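Probable TonB-dependent siderophore receptor PiuA (Acinetobacter baumannii, PDB 5FP1) probably begins iron uptake across the outer membrane by binding iron-chelating siderophores, and may bind ferric enterobactin with micromolar affinity. Local coordinates at residues E21-D26 with S48-E53; A457-K462 with I508-Q513; K581-A586 with W629-V634. One frame throughout, in Å; residues are numbered along the deposited sequence.

Interactions 1 and 3 are neighbours, their centres about 11 Å apart, and together they join the plug to the barrel wall: leucines of 21-26 and 48-53 pack on the face of strands 582-597 and 624-635 that carries Asn583 and Trp629. Interaction 2 lies across the chain's centre, about 46 Å from the first and 54 Å from the third, centre to centre. Interaction 1 is partly buried and joined by waters and apolar packing; interaction 3 is a regular antiparallel strand pair with one surface face; interaction 2, also partly buried, lays a loop against a strand through one direct hydrogen bond, from a backbone N-H to a glutamine side chain, with apolar packing and waters beside it. Interactions 2 and 3 both belong to the barrel.

Interaction 1: residues E21-D26 with S48-E53; sequences ESLKVD and SKQLIE
Glu21 and Gln50 approach to 5.5 Å between CA atoms, and Leu23 and Ser48 to 5.8 Å CA to CA, so the irregular chain 21-26 passes the first turn of helix 49-55 in the opposite sense. The backbones are joined through water: one molecule donates to Ser22 O and accepts from Gln50 N, whose N-H lies in the first turn of the helix. Ser48 is the N-cap. Its OG, turned between backbone N and carbonyl carbon (chi1 67°), accepts from Leu51 N at 3.2 Å, and a second water ties the same oxygen to Leu23 O. A short hydroxyl suits a place with two such tasks. Leu23 brings one methyl up to the capped turn, CD2 lying 3.8 Å from Leu51 CB, while Val25 CG2 touches Ser48 CB at 3.9 Å. With CG turned anti to the backbone N, Gln50 sets that carbon 3.5 Å from Glu21 O; the bend at the next bond folds the amide back alongside Glu21, and NE2 bonds Asp54. Around this contact, Val25 packs on Val46 of strand 43-47, Ser22 OG meets Glu577, and Leu23 and Leu51 rest against Ser585 of strand 582-597, which sets the start of the plug against the barrel wall.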
ATOM      1  N   GLU A  21      17.828   9.860 -13.683  1.00 45.45           N
ATOM      2  CA  GLU A  21      17.550  11.102 -13.003  1.00 43.06           C
ATOM      3  C   GLU A  21      16.219  11.707 -13.428  1.00 35.44           C
ATOM      4  O   GLU A  21      15.818  12.721 -12.885  1.00 36.03           O
ATOM      5  CB  GLU A  21      18.700  12.091 -13.215  1.00 54.73           C
ATOM      6  CG  GLU A  21      19.946  11.700 -12.431  1.00 63.89           C
ATOM      7  CD  GLU A  21      21.204  12.396 -12.915  1.00 67.48           C
ATOM      8  OE1 GLU A  21      21.273  12.759 -14.110  1.00 72.30           O
ATOM      9  OE2 GLU A  21      22.131  12.567 -12.094  1.00 78.26           O
ATOM     10  N   SER A  22      15.511  11.081 -14.365  1.00 28.81           N
ATOM     11  CA  SER A  22      14.255  11.636 -14.795  1.00 28.73           C
ATOM     12  C   SER A  22      13.064  11.268 -13.874  1.00 26.56           C
ATOM     13  O   SER A  22      12.953  10.146 -13.406  1.00 27.40           O
ATOM     14  CB  SER A  22      13.919  11.197 -16.212  1.00 29.97           C
ATOM     15  OG  SER A  22      12.737  11.876 -16.653  1.00 27.80           O
ATOM     16  N   LEU A  23      12.175  12.230 -13.675  1.00 27.06           N
ATOM     17  CA  LEU A  23      10.895  11.989 -13.023  1.00 29.62           C
ATOM     18  C   LEU A  23       9.896  11.266 -13.946  1.00 33.45           C
ATOM     19  O   LEU A  23       8.865  10.780 -13.497  1.00 28.88           O
ATOM     20  CB  LEU A  23      10.316  13.307 -12.530  1.00 28.49           C
ATOM     21  CG  LEU A  23      11.082  14.017 -11.395  1.00 26.25           C
ATOM     22  CD1 LEU A  23      10.425  15.341 -11.097  1.00 25.96           C
ATOM     23  CD2 LEU A  23      11.135  13.171 -10.132  1.00 29.09           C
ATOM     24  N   LYS A  24      10.221  11.194 -15.235  1.00 27.44           N
ATOM     25  CA  LYS A  24       9.390  10.525 -16.228  1.00 30.79           C
ATOM     26  C   LYS A  24       9.932   9.134 -16.427  1.00 34.25           C
ATOM     27  O   LYS A  24      11.129   8.951 -16.693  1.00 34.28           O
ATOM     28  CB  LYS A  24       9.441  11.335 -17.534  1.00 32.46           C
ATOM     29  CG  LYS A  24       8.912  10.697 -18.811  1.00 30.49           C
ATOM     30  CD  LYS A  24       9.134  11.686 -19.956  1.00 33.18           C
ATOM     31  CE  LYS A  24       8.630  11.197 -21.295  1.00 33.93           C
ATOM     32  NZ  LYS A  24       9.682  10.377 -21.947  1.00 40.11           N
ATOM     33  N   VAL A  25       9.079   8.130 -16.258  1.00 26.10           N
ATOM     34  CA  VAL A  25       9.499   6.762 -16.497  1.00 24.84           C
ATOM     35  C   VAL A  25       8.785   6.217 -17.729  1.00 26.51           C
ATOM     36  O   VAL A  25       7.560   6.245 -17.775  1.00 26.61           O
ATOM     37  CB  VAL A  25       9.179   5.899 -15.254  1.00 34.64           C
ATOM     38  CG1 VAL A  25       9.566   4.441 -15.469  1.00 26.59           C
ATOM     39  CG2 VAL A  25       9.883   6.480 -14.034  1.00 34.19           C
ATOM     40  N   ASP A  26       9.535   5.707 -18.712  1.00 24.19           N
ATOM     41  CA  ASP A  26       8.957   5.317 -20.011  1.00 27.05           C
ATOM     42  C   ASP A  26       8.454   3.890 -20.051  1.00 26.75           C
ATOM     43  O   ASP A  26       7.481   3.594 -20.745  1.00 25.72           O
ATOM     44  CB  ASP A  26       9.958   5.480 -21.159  1.00 27.10           C
ATOM     45  CG  ASP A  26      10.303   6.917 -21.418  1.00 31.76           C
ATOM     46  OD1 ASP A  26       9.457   7.804 -21.177  1.00 31.24           O
ATOM     47  OD2 ASP A  26      11.434   7.159 -21.850  1.00 42.71           O
ATOM     48  N   SER A  48       9.088   7.551  -9.091  1.00 22.28           N
ATOM     49  CA  SER A  48      10.414   7.313  -9.650  1.00 20.29           C
ATOM     50  C   SER A  48      11.530   7.359  -8.598  1.00 21.69           C
ATOM     51  O   SER A  48      11.382   7.941  -7.529  1.00 20.58           O
ATOM     52  CB  SER A  48      10.706   8.348 -10.729  1.00 22.69           C
ATOM     53  OG  SER A  48      10.811   9.632 -10.155  1.00 23.85           O
ATOM     54  N   LYS A  49      12.657   6.770  -8.948  1.00 19.72           N
ATOM     55  CA  LYS A  49      13.895   6.847  -8.172  1.00 25.29           C
ATOM     56  C   LYS A  49      14.217   8.281  -7.794  1.00 23.30           C
ATOM     57  O   LYS A  49      14.509   8.576  -6.625  1.00 21.97           O
ATOM     58  CB  LYS A  49      15.031   6.237  -8.977  1.00 28.06           C
ATOM     59  CG  LYS A  49      16.380   6.196  -8.277  1.00 33.41           C
ATOM     60  CD  LYS A  49      17.392   5.513  -9.188  1.00 39.04           C
ATOM     61  CE  LYS A  49      18.679   5.124  -8.480  1.00 44.10           C
ATOM     62  NZ  LYS A  49      19.514   6.313  -8.252  1.00 51.65           N
ATOM     63  N   GLN A  50      14.117   9.194  -8.747  1.00 23.91           N
ATOM     64  CA  GLN A  50      14.518  10.570  -8.457  1.00 26.00           C
ATOM     65  C   GLN A  50      13.544  11.238  -7.503  1.00 25.56           C
ATOM     66  O   GLN A  50      13.951  12.018  -6.646  1.00 23.89           O
ATOM     67  CB  GLN A  50      14.673  11.415  -9.733  1.00 27.64           C
ATOM     68  CG  GLN A  50      15.293  12.796  -9.472  1.00 27.66           C
ATOM     69  CD  GLN A  50      16.691  12.701  -8.905  1.00 28.82           C
ATOM     70  OE1 GLN A  50      17.539  12.002  -9.452  1.00 29.57           O
ATOM     71  NE2 GLN A  50      16.923  13.358  -7.783  1.00 30.53           N
ATOM     72  N   LEU A  51      12.260  10.953  -7.658  1.00 23.17           N
ATOM     73  CA  LEU A  51      11.278  11.489  -6.734  1.00 22.55           C
ATOM     74  C   LEU A  51      11.529  10.965  -5.327  1.00 18.69           C
ATOM     75  O   LEU A  51      11.444  11.717  -4.352  1.00 22.13           O
ATOM     76  CB  LEU A  51       9.852  11.168  -7.191  1.00 21.88           C
ATOM     77  CG  LEU A  51       8.704  11.750  -6.361  1.00 22.64           C
ATOM     78  CD1 LEU A  51       8.733  13.272  -6.321  1.00 26.12           C
ATOM     79  CD2 LEU A  51       7.363  11.320  -6.930  1.00 24.14           C
ATOM     80  N   ILE A  52      11.849   9.688  -5.228  1.00 18.98           N
ATOM     81  CA  ILE A  52      12.144   9.052  -3.943  1.00 21.41           C
ATOM     82  C   ILE A  52      13.370   9.740  -3.303  1.00 26.41           C
ATOM     83  O   ILE A  52      13.363  10.103  -2.125  1.00 26.05           O
ATOM     84  CB  ILE A  52      12.348   7.540  -4.116  1.00 22.67           C
ATOM     85  CG1 ILE A  52      10.989   6.862  -4.461  1.00 19.26           C
ATOM     86  CG2 ILE A  52      12.943   6.935  -2.852  1.00 25.72           C
ATOM     87  CD1 ILE A  52      11.130   5.452  -4.969  1.00 23.29           C
ATOM     88  N   GLU A  53      14.400   9.984  -4.099  1.00 23.45           N
ATOM     89  CA  GLU A  53      15.582  10.711  -3.598  1.00 26.71           C
ATOM     90  C   GLU A  53      15.318  12.155  -3.196  1.00 23.35           C
ATOM     91  O   GLU A  53      15.790  12.606  -2.161  1.00 27.91           O
ATOM     92  CB  GLU A  53      16.734  10.604  -4.618  1.00 31.84           C
ATOM     93  CG  GLU A  53      17.353   9.213  -4.524  1.00 37.04           C
ATOM     94  CD  GLU A  53      18.387   8.898  -5.590  1.00 47.72           C
ATOM     95  OE1 GLU A  53      18.912   9.843  -6.228  1.00 42.43           O
ATOM     96  OE2 GLU A  53      18.660   7.683  -5.777  1.00 45.42           O
TER
HETATM   97  O   HOH W   1      14.204   8.568 -11.608  1.00 23.81           O
HETATM   98  O   HOH W   2       8.453  10.707 -10.692  1.00 27.76           O

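Interaction 2: residues A457-K462 with I508-Q513; sequences AAYTAK and INANNQ
The side-chain amide of Gln513 takes the place of a neighbouring strand for Lys462: OE1 accepts from Lys462 N at 2.9 Å with a nearly straight N-H, 166° at the hydrogen, although the donor is tilted 34° from the carbonyl plane. The other end of the amide turns back on its own loop, where NE2 donates to Ala510 O at 3.0 Å, and that oxygen lies close to the plane of the Gln513 amide. With both ends engaged, the group can hardly rotate. Its reach comes from a chain extended beyond CG, a length that suits glutamine to bridging loop and strand. A water 2.7 Å from OE1 also sits beside Lys462 O. The loop itself is folded by asparagines: Asn509 OD1 accepts from Asn511 N in an Asx turn, and Asn509 N gives its hydrogen to Asn512 OD1 at 2.8 Å. Against this turn Tyr459 brings its ring, CE2 lying 3.6 Å from Ala510 CB, while its OH reaches 3.4 Å from Asn509 CA; Phe450 of the adjoining strand 433-450 stacks on the same tyrosine. Small Ala461 admits the loop closely, its CB 3.9 Å from Ile508 CG1. Since Ala461 pairs through its backbone with Gln448, the N-H of Lys462 is directed away from strand 433-450. The glutamine thus satisfies a polar backbone group at the start of a barrel strand, joining it to the loop before strand 518-531 without a further strand.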
ATOM      1  N   ALA A 457     -18.008 -23.463  19.053  1.00 22.06           N
ATOM      2  CA  ALA A 457     -17.141 -24.615  18.936  1.00 21.57           C
ATOM      3  C   ALA A 457     -16.091 -24.364  17.851  1.00 20.42           C
ATOM      4  O   ALA A 457     -16.264 -23.509  16.995  1.00 19.69           O
ATOM      5  CB  ALA A 457     -17.957 -25.862  18.605  1.00 24.92           C
ATOM      6  N   ALA A 458     -15.027 -25.142  17.886  1.00 18.68           N
ATOM      7  CA  ALA A 458     -14.048 -25.167  16.809  1.00 21.30           C
ATOM      8  C   ALA A 458     -14.720 -25.495  15.483  1.00 21.28           C
ATOM      9  O   ALA A 458     -15.626 -26.328  15.395  1.00 18.03           O
ATOM     10  CB  ALA A 458     -12.950 -26.173  17.104  1.00 20.67           C
ATOM     11  N   TYR A 459     -14.271 -24.840  14.425  1.00 17.75           N
ATOM     12  CA  TYR A 459     -14.777 -25.169  13.120  1.00 17.02           C
ATOM     13  C   TYR A 459     -13.771 -24.790  12.048  1.00 17.97           C
ATOM     14  O   TYR A 459     -12.812 -24.061  12.324  1.00 18.82           O
ATOM     15  CB  TYR A 459     -16.128 -24.482  12.889  1.00 19.36           C
ATOM     16  CG  TYR A 459     -16.052 -23.034  12.450  1.00 19.98           C
ATOM     17  CD1 TYR A 459     -15.826 -22.023  13.372  1.00 20.91           C
ATOM     18  CD2 TYR A 459     -16.265 -22.679  11.129  1.00 18.73           C
ATOM     19  CE1 TYR A 459     -15.760 -20.690  12.983  1.00 20.06           C
ATOM     20  CE2 TYR A 459     -16.210 -21.363  10.729  1.00 21.41           C
ATOM     21  CZ  TYR A 459     -15.971 -20.371  11.659  1.00 21.68           C
ATOM     22  OH  TYR A 459     -15.952 -19.060  11.254  1.00 23.47           O
ATOM     23  N   THR A 460     -13.951 -25.352  10.856  1.00 18.18           N
ATOM     24  CA  THR A 460     -13.141 -25.050   9.709  1.00 19.00           C
ATOM     25  C   THR A 460     -14.005 -24.391   8.635  1.00 22.98           C
ATOM     26  O   THR A 460     -15.078 -24.901   8.266  1.00 23.00           O
ATOM     27  CB  THR A 460     -12.475 -26.329   9.156  1.00 21.34           C
ATOM     28  OG1 THR A 460     -11.531 -26.846  10.121  1.00 22.04           O
ATOM     29  CG2 THR A 460     -11.790 -26.072   7.820  1.00 22.02           C
ATOM     30  N   ALA A 461     -13.539 -23.253   8.118  1.00 18.88           N
ATOM     31  CA  ALA A 461     -14.178 -22.610   6.973  1.00 18.81           C
ATOM     32  C   ALA A 461     -13.316 -22.810   5.751  1.00 20.88           C
ATOM     33  O   ALA A 461     -12.078 -22.691   5.813  1.00 20.21           O
ATOM     34  CB  ALA A 461     -14.381 -21.120   7.246  1.00 22.52           C
ATOM     35  N   LYS A 462     -13.933 -23.109   4.622  1.00 18.76           N
ATOM     36  CA  LYS A 462     -13.153 -23.309   3.408  1.00 18.69           C
ATOM     37  C   LYS A 462     -13.875 -22.722   2.199  1.00 19.16           C
ATOM     38  O   LYS A 462     -15.065 -22.934   2.007  1.00 19.98           O
ATOM     39  CB  LYS A 462     -12.883 -24.799   3.179  1.00 23.21           C
ATOM     40  CG  LYS A 462     -12.046 -25.056   1.944  1.00 29.40           C
ATOM     41  CD  LYS A 462     -11.378 -26.417   1.974  1.00 35.96           C
ATOM     42  CE  LYS A 462     -12.372 -27.531   1.772  1.00 46.73           C
ATOM     43  NZ  LYS A 462     -11.647 -28.806   1.480  1.00 63.65           N
ATOM     44  N   ILE A 508     -12.995 -14.669   6.088  1.00 16.96           N
ATOM     45  CA  ILE A 508     -13.859 -15.812   5.879  1.00 18.48           C
ATOM     46  C   ILE A 508     -14.447 -16.262   7.221  1.00 16.96           C
ATOM     47  O   ILE A 508     -13.807 -16.145   8.300  1.00 18.66           O
ATOM     48  CB  ILE A 508     -13.084 -16.978   5.201  1.00 17.67           C
ATOM     49  CG1 ILE A 508     -14.047 -18.089   4.742  1.00 17.98           C
ATOM     50  CG2 ILE A 508     -12.020 -17.540   6.141  1.00 20.08           C
ATOM     51  CD1 ILE A 508     -13.416 -19.146   3.857  1.00 19.02           C
ATOM     52  N   ASN A 509     -15.681 -16.744   7.157  1.00 18.47           N
ATOM     53  CA  ASN A 509     -16.341 -17.314   8.319  1.00 16.39           C
ATOM     54  C   ASN A 509     -17.331 -18.404   7.881  1.00 16.54           C
ATOM     55  O   ASN A 509     -17.434 -18.729   6.701  1.00 18.07           O
ATOM     56  CB  ASN A 509     -16.986 -16.228   9.182  1.00 16.59           C
ATOM     57  CG  ASN A 509     -18.087 -15.463   8.464  1.00 19.43           C
ATOM     58  OD1 ASN A 509     -18.911 -16.034   7.801  1.00 19.64           O
ATOM     59  ND2 ASN A 509     -18.081 -14.137   8.606  1.00 19.86           N
ATOM     60  N   ALA A 510     -18.024 -18.992   8.841  1.00 16.28           N
ATOM     61  CA  ALA A 510     -18.924 -20.121   8.538  1.00 18.10           C
ATOM     62  C   ALA A 510     -19.953 -19.718   7.508  1.00 16.94           C
ATOM     63  O   ALA A 510     -20.364 -20.533   6.708  1.00 20.58           O
ATOM     64  CB  ALA A 510     -19.630 -20.572   9.806  1.00 19.90           C
ATOM     65  N   ASN A 511     -20.404 -18.466   7.571  1.00 17.29           N
ATOM     66  CA  ASN A 511     -21.557 -18.042   6.796  1.00 18.60           C
ATOM     67  C   ASN A 511     -21.253 -17.464   5.404  1.00 20.59           C
ATOM     68  O   ASN A 511     -22.152 -17.382   4.586  1.00 22.67           O
ATOM     69  CB  ASN A 511     -22.348 -17.040   7.625  1.00 18.84           C
ATOM     70  CG  ASN A 511     -22.676 -17.598   8.992  1.00 21.37           C
ATOM     71  OD1 ASN A 511     -22.330 -17.020  10.015  1.00 27.64           O
ATOM     72  ND2 ASN A 511     -23.278 -18.785   9.008  1.00 20.53           N
ATOM     73  N   ASN A 512     -20.003 -17.086   5.134  1.00 20.68           N
ATOM     74  CA  ASN A 512     -19.655 -16.565   3.799  1.00 20.68           C
ATOM     75  C   ASN A 512     -18.742 -17.477   2.991  1.00 20.89           C
ATOM     76  O   ASN A 512     -18.387 -17.184   1.828  1.00 18.56           O
ATOM     77  CB  ASN A 512     -19.071 -15.144   3.910  1.00 19.87           C
ATOM     78  CG  ASN A 512     -17.748 -15.089   4.643  1.00 20.31           C
ATOM     79  OD1 ASN A 512     -17.090 -16.105   4.881  1.00 16.97           O
ATOM     80  ND2 ASN A 512     -17.358 -13.879   5.027  1.00 19.95           N
ATOM     81  N   GLN A 513     -18.376 -18.610   3.587  1.00 20.14           N
ATOM     82  CA  GLN A 513     -17.356 -19.475   3.002  1.00 18.32           C
ATOM     83  C   GLN A 513     -17.764 -20.053   1.663  1.00 19.52           C
ATOM     84  O   GLN A 513     -16.907 -20.393   0.873  1.00 19.51           O
ATOM     85  CB  GLN A 513     -17.009 -20.660   3.932  1.00 22.94           C
ATOM     86  CG  GLN A 513     -18.132 -21.692   4.120  1.00 20.37           C
ATOM     87  CD  GLN A 513     -17.758 -22.731   5.172  1.00 21.52           C
ATOM     88  OE1 GLN A 513     -16.773 -23.440   5.030  1.00 17.19           O
ATOM     89  NE2 GLN A 513     -18.515 -22.787   6.242  1.00 20.43           N
TER
HETATM   90  O   HOH W   3     -15.034 -26.030   5.791  1.00 40.58           O
HETATM   91  O   HOH W   4     -16.622 -25.226   3.014  1.00 35.83           O

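Interaction 3: residues K581-A586 with W629-V634; sequences KWNISA and WTTYKV
Asn583 O is gripped by two donors of the facing strand: Thr630 OG1 at 2.6 Å, arriving nearly along the C=O axis, and Thr631 N at 3.2 Å, which stands 43° out of the carbonyl plane. The threonine hydroxyl that gives its hydrogen here also accepts from Trp582 NE1 at 2.7 Å, lying near the indole plane at the ring edge. Thr630 reaches both because chi1 (-171°) swings OG1 away from its own backbone N and in between the Asn583 carbonyl and the indole; one oxygen then links two consecutive residues of the partner. Strands 582-586 and 629-633 run antiparallel, 175° between their directions. Asn583 with Thr631 and Ser585 with Trp629 are hydrogen-bonded pairs; Trp582 with Tyr632 and Ile584 with Thr630 are non-hydrogen-bonded. Ser585 N meets Trp629 O at 2.8 Å. On the face of Asn583 and Thr631 a water accepts from Asn583 ND2 and donates to Thr631 OG1, 2.9 Å from each. The modelled approach of Asn583 OD1 to Thr631 OG1 is so short that its exact length is doubtful. On the other face Trp582 CB lies 3.6 Å from Tyr632 CD2. Lys581 closes the end of the pair: its O accepts from Lys633 N in the carbonyl plane, and its CB sits 4.2 Å from the centroid of the Tyr632 ring, a CH-pi contact over the face. Trp629, pointing to the plug side, bonds Asp54 of helix 49-55 through NE1. The chemistry thus differs by face: surface aromatics with a polar edge, consistent with the aromatic girdle of outer-membrane barrels, on one, and hydroxyl, amide and water contacts with an indole bond to the plug on the other.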
ATOM      1  N   LYS A 581      16.846  22.779 -16.513  1.00 33.27           N
ATOM      2  CA  LYS A 581      16.973  23.147 -15.096  1.00 37.92           C
ATOM      3  C   LYS A 581      15.716  22.874 -14.231  1.00 36.85           C
ATOM      4  O   LYS A 581      15.782  22.921 -12.999  1.00 34.34           O
ATOM      5  CB  LYS A 581      17.291  24.633 -14.991  1.00 43.27           C
ATOM      6  CG  LYS A 581      18.582  25.000 -15.710  1.00 45.83           C
ATOM      7  CD  LYS A 581      18.971  26.437 -15.471  1.00 52.59           C
ATOM      8  CE  LYS A 581      20.287  26.726 -16.176  1.00 61.67           C
ATOM      9  NZ  LYS A 581      20.557  28.184 -16.208  1.00 72.09           N
ATOM     10  N   TRP A 582      14.583  22.647 -14.879  1.00 33.32           N
ATOM     11  CA  TRP A 582      13.286  22.615 -14.205  1.00 34.18           C
ATOM     12  C   TRP A 582      12.546  21.279 -14.447  1.00 33.46           C
ATOM     13  O   TRP A 582      12.258  20.910 -15.596  1.00 31.91           O
ATOM     14  CB  TRP A 582      12.465  23.771 -14.727  1.00 30.22           C
ATOM     15  CG  TRP A 582      11.171  23.978 -14.058  1.00 35.30           C
ATOM     16  CD1 TRP A 582      10.756  23.436 -12.869  1.00 34.72           C
ATOM     17  CD2 TRP A 582      10.106  24.810 -14.514  1.00 38.41           C
ATOM     18  NE1 TRP A 582       9.491  23.871 -12.575  1.00 32.29           N
ATOM     19  CE2 TRP A 582       9.070  24.723 -13.561  1.00 38.61           C
ATOM     20  CE3 TRP A 582       9.923  25.622 -15.640  1.00 44.43           C
ATOM     21  CZ2 TRP A 582       7.874  25.418 -13.693  1.00 36.89           C
ATOM     22  CZ3 TRP A 582       8.731  26.311 -15.771  1.00 42.40           C
ATOM     23  CH2 TRP A 582       7.720  26.200 -14.804  1.00 46.63           C
ATOM     24  N   ASN A 583      12.268  20.539 -13.376  1.00 31.98           N
ATOM     25  CA  ASN A 583      11.523  19.283 -13.530  1.00 29.95           C
ATOM     26  C   ASN A 583      10.238  19.253 -12.721  1.00 27.88           C
ATOM     27  O   ASN A 583       9.991  20.137 -11.876  1.00 26.94           O
ATOM     28  CB  ASN A 583      12.389  18.061 -13.287  1.00 33.37           C
ATOM     29  CG  ASN A 583      12.894  17.970 -11.880  1.00 34.98           C
ATOM     30  OD1 ASN A 583      12.574  18.811 -11.024  1.00 42.00           O
ATOM     31  ND2 ASN A 583      13.717  16.951 -11.625  1.00 40.91           N
ATOM     32  N   ILE A 584       9.381  18.284 -13.039  1.00 25.34           N
ATOM     33  CA  ILE A 584       8.055  18.274 -12.443  1.00 24.69           C
ATOM     34  C   ILE A 584       7.481  16.856 -12.354  1.00 27.19           C
ATOM     35  O   ILE A 584       7.724  16.009 -13.224  1.00 21.73           O
ATOM     36  CB  ILE A 584       7.099  19.195 -13.222  1.00 27.05           C
ATOM     37  CG1 ILE A 584       5.830  19.475 -12.418  1.00 27.93           C
ATOM     38  CG2 ILE A 584       6.790  18.619 -14.587  1.00 31.20           C
ATOM     39  CD1 ILE A 584       4.868  20.429 -13.076  1.00 32.93           C
ATOM     40  N   SER A 585       6.750  16.614 -11.268  1.00 27.29           N
ATOM     41  CA  SER A 585       5.899  15.423 -11.148  1.00 22.86           C
ATOM     42  C   SER A 585       4.621  15.913 -10.531  1.00 24.03           C
ATOM     43  O   SER A 585       4.627  16.413  -9.391  1.00 24.36           O
ATOM     44  CB  SER A 585       6.584  14.348 -10.286  1.00 27.54           C
ATOM     45  OG  SER A 585       5.796  13.152 -10.216  1.00 27.35           O
ATOM     46  N   ALA A 586       3.522  15.807 -11.274  1.00 21.84           N
ATOM     47  CA  ALA A 586       2.266  16.361 -10.837  1.00 22.92           C
ATOM     48  C   ALA A 586       1.120  15.468 -11.207  1.00 22.19           C
ATOM     49  O   ALA A 586       1.176  14.728 -12.197  1.00 22.91           O
ATOM     50  CB  ALA A 586       2.039  17.737 -11.430  1.00 24.35           C
ATOM     51  N   TRP A 629       5.259  18.080  -7.239  1.00 23.84           N
ATOM     52  CA  TRP A 629       6.647  18.194  -6.832  1.00 22.10           C
ATOM     53  C   TRP A 629       7.408  18.822  -7.986  1.00 27.63           C
ATOM     54  O   TRP A 629       7.317  18.343  -9.110  1.00 26.01           O
ATOM     55  CB  TRP A 629       7.246  16.838  -6.531  1.00 23.82           C
ATOM     56  CG  TRP A 629       8.657  16.941  -6.110  1.00 21.10           C
ATOM     57  CD1 TRP A 629       9.755  16.624  -6.839  1.00 22.62           C
ATOM     58  CD2 TRP A 629       9.135  17.441  -4.859  1.00 23.84           C
ATOM     59  NE1 TRP A 629      10.895  16.890  -6.125  1.00 25.30           N
ATOM     60  CE2 TRP A 629      10.542  17.393  -4.901  1.00 25.46           C
ATOM     61  CE3 TRP A 629       8.509  17.933  -3.706  1.00 27.41           C
ATOM     62  CZ2 TRP A 629      11.337  17.820  -3.840  1.00 27.33           C
ATOM     63  CZ3 TRP A 629       9.303  18.351  -2.645  1.00 30.79           C
ATOM     64  CH2 TRP A 629      10.706  18.295  -2.724  1.00 29.02           C
ATOM     65  N   THR A 630       8.141  19.892  -7.709  1.00 24.32           N
ATOM     66  CA  THR A 630       8.922  20.533  -8.740  1.00 26.76           C
ATOM     67  C   THR A 630      10.265  21.019  -8.202  1.00 30.21           C
ATOM     68  O   THR A 630      10.364  21.448  -7.045  1.00 30.37           O
ATOM     69  CB  THR A 630       8.118  21.655  -9.421  1.00 27.36           C
ATOM     70  OG1 THR A 630       8.841  22.114 -10.575  1.00 32.70           O
ATOM     71  CG2 THR A 630       7.812  22.798  -8.479  1.00 29.18           C
ATOM     72  N   THR A 631      11.310  20.874  -9.021  1.00 27.19           N
ATOM     73  CA  THR A 631      12.641  21.314  -8.632  1.00 30.03           C
ATOM     74  C   THR A 631      13.293  22.161  -9.721  1.00 33.34           C
ATOM     75  O   THR A 631      12.975  22.033 -10.914  1.00 28.09           O
ATOM     76  CB  THR A 631      13.590  20.163  -8.249  1.00 30.57           C
ATOM     77  OG1 THR A 631      14.084  19.513  -9.418  1.00 30.75           O
ATOM     78  CG2 THR A 631      12.872  19.126  -7.338  1.00 33.92           C
ATOM     79  N   TYR A 632      14.205  23.017  -9.270  1.00 33.45           N
ATOM     80  CA  TYR A 632      14.884  23.975 -10.141  1.00 33.76           C
ATOM     81  C   TYR A 632      16.370  24.064  -9.796  1.00 33.51           C
ATOM     82  O   TYR A 632      16.763  24.101  -8.629  1.00 30.37           O
ATOM     83  CB  TYR A 632      14.207  25.347 -10.073  1.00 35.90           C
ATOM     84  CG  TYR A 632      14.583  26.205 -11.260  1.00 43.72           C
ATOM     85  CD1 TYR A 632      15.760  26.951 -11.253  1.00 46.33           C
ATOM     86  CD2 TYR A 632      13.803  26.222 -12.404  1.00 42.76           C
ATOM     87  CE1 TYR A 632      16.131  27.706 -12.350  1.00 51.45           C
ATOM     88  CE2 TYR A 632      14.165  26.977 -13.500  1.00 51.00           C
ATOM     89  CZ  TYR A 632      15.331  27.718 -13.466  1.00 49.34           C
ATOM     90  OH  TYR A 632      15.702  28.464 -14.561  1.00 56.92           O
ATOM     91  N   LYS A 633      17.204  24.057 -10.829  1.00 36.48           N
ATOM     92  CA  LYS A 633      18.646  24.156 -10.645  1.00 41.06           C
ATOM     93  C   LYS A 633      18.996  25.633 -10.555  1.00 47.08           C
ATOM     94  O   LYS A 633      19.306  26.253 -11.575  1.00 42.68           O
ATOM     95  CB  LYS A 633      19.373  23.521 -11.826  1.00 44.13           C
ATOM     96  CG  LYS A 633      19.840  22.101 -11.590  1.00 52.98           C
ATOM     97  CD  LYS A 633      21.033  22.090 -10.646  1.00 64.87           C
ATOM     98  CE  LYS A 633      21.929  20.890 -10.897  1.00 78.90           C
ATOM     99  NZ  LYS A 633      22.912  20.717  -9.794  1.00 87.56           N
ATOM    100  N   VAL A 634      18.901  26.203  -9.355  1.00 38.55           N
ATOM    101  CA  VAL A 634      19.128  27.634  -9.189  1.00 41.73           C
ATOM    102  C   VAL A 634      20.604  27.980  -9.413  1.00 42.62           C
ATOM    103  O   VAL A 634      20.908  29.032  -9.942  1.00 52.53           O
ATOM    104  CB  VAL A 634      18.666  28.186  -7.822  1.00 43.98           C
ATOM    105  CG1 VAL A 634      17.208  27.837  -7.552  1.00 45.23           C
ATOM    106  CG2 VAL A 634      19.561  27.703  -6.702  1.00 47.88           C
TER
HETATM  107  O   HOH W   5      15.883  20.776 -11.120  1.00 38.16           O
HETATM  108  O   HOH W   6      14.845  16.720  -8.991  1.00 37.48           O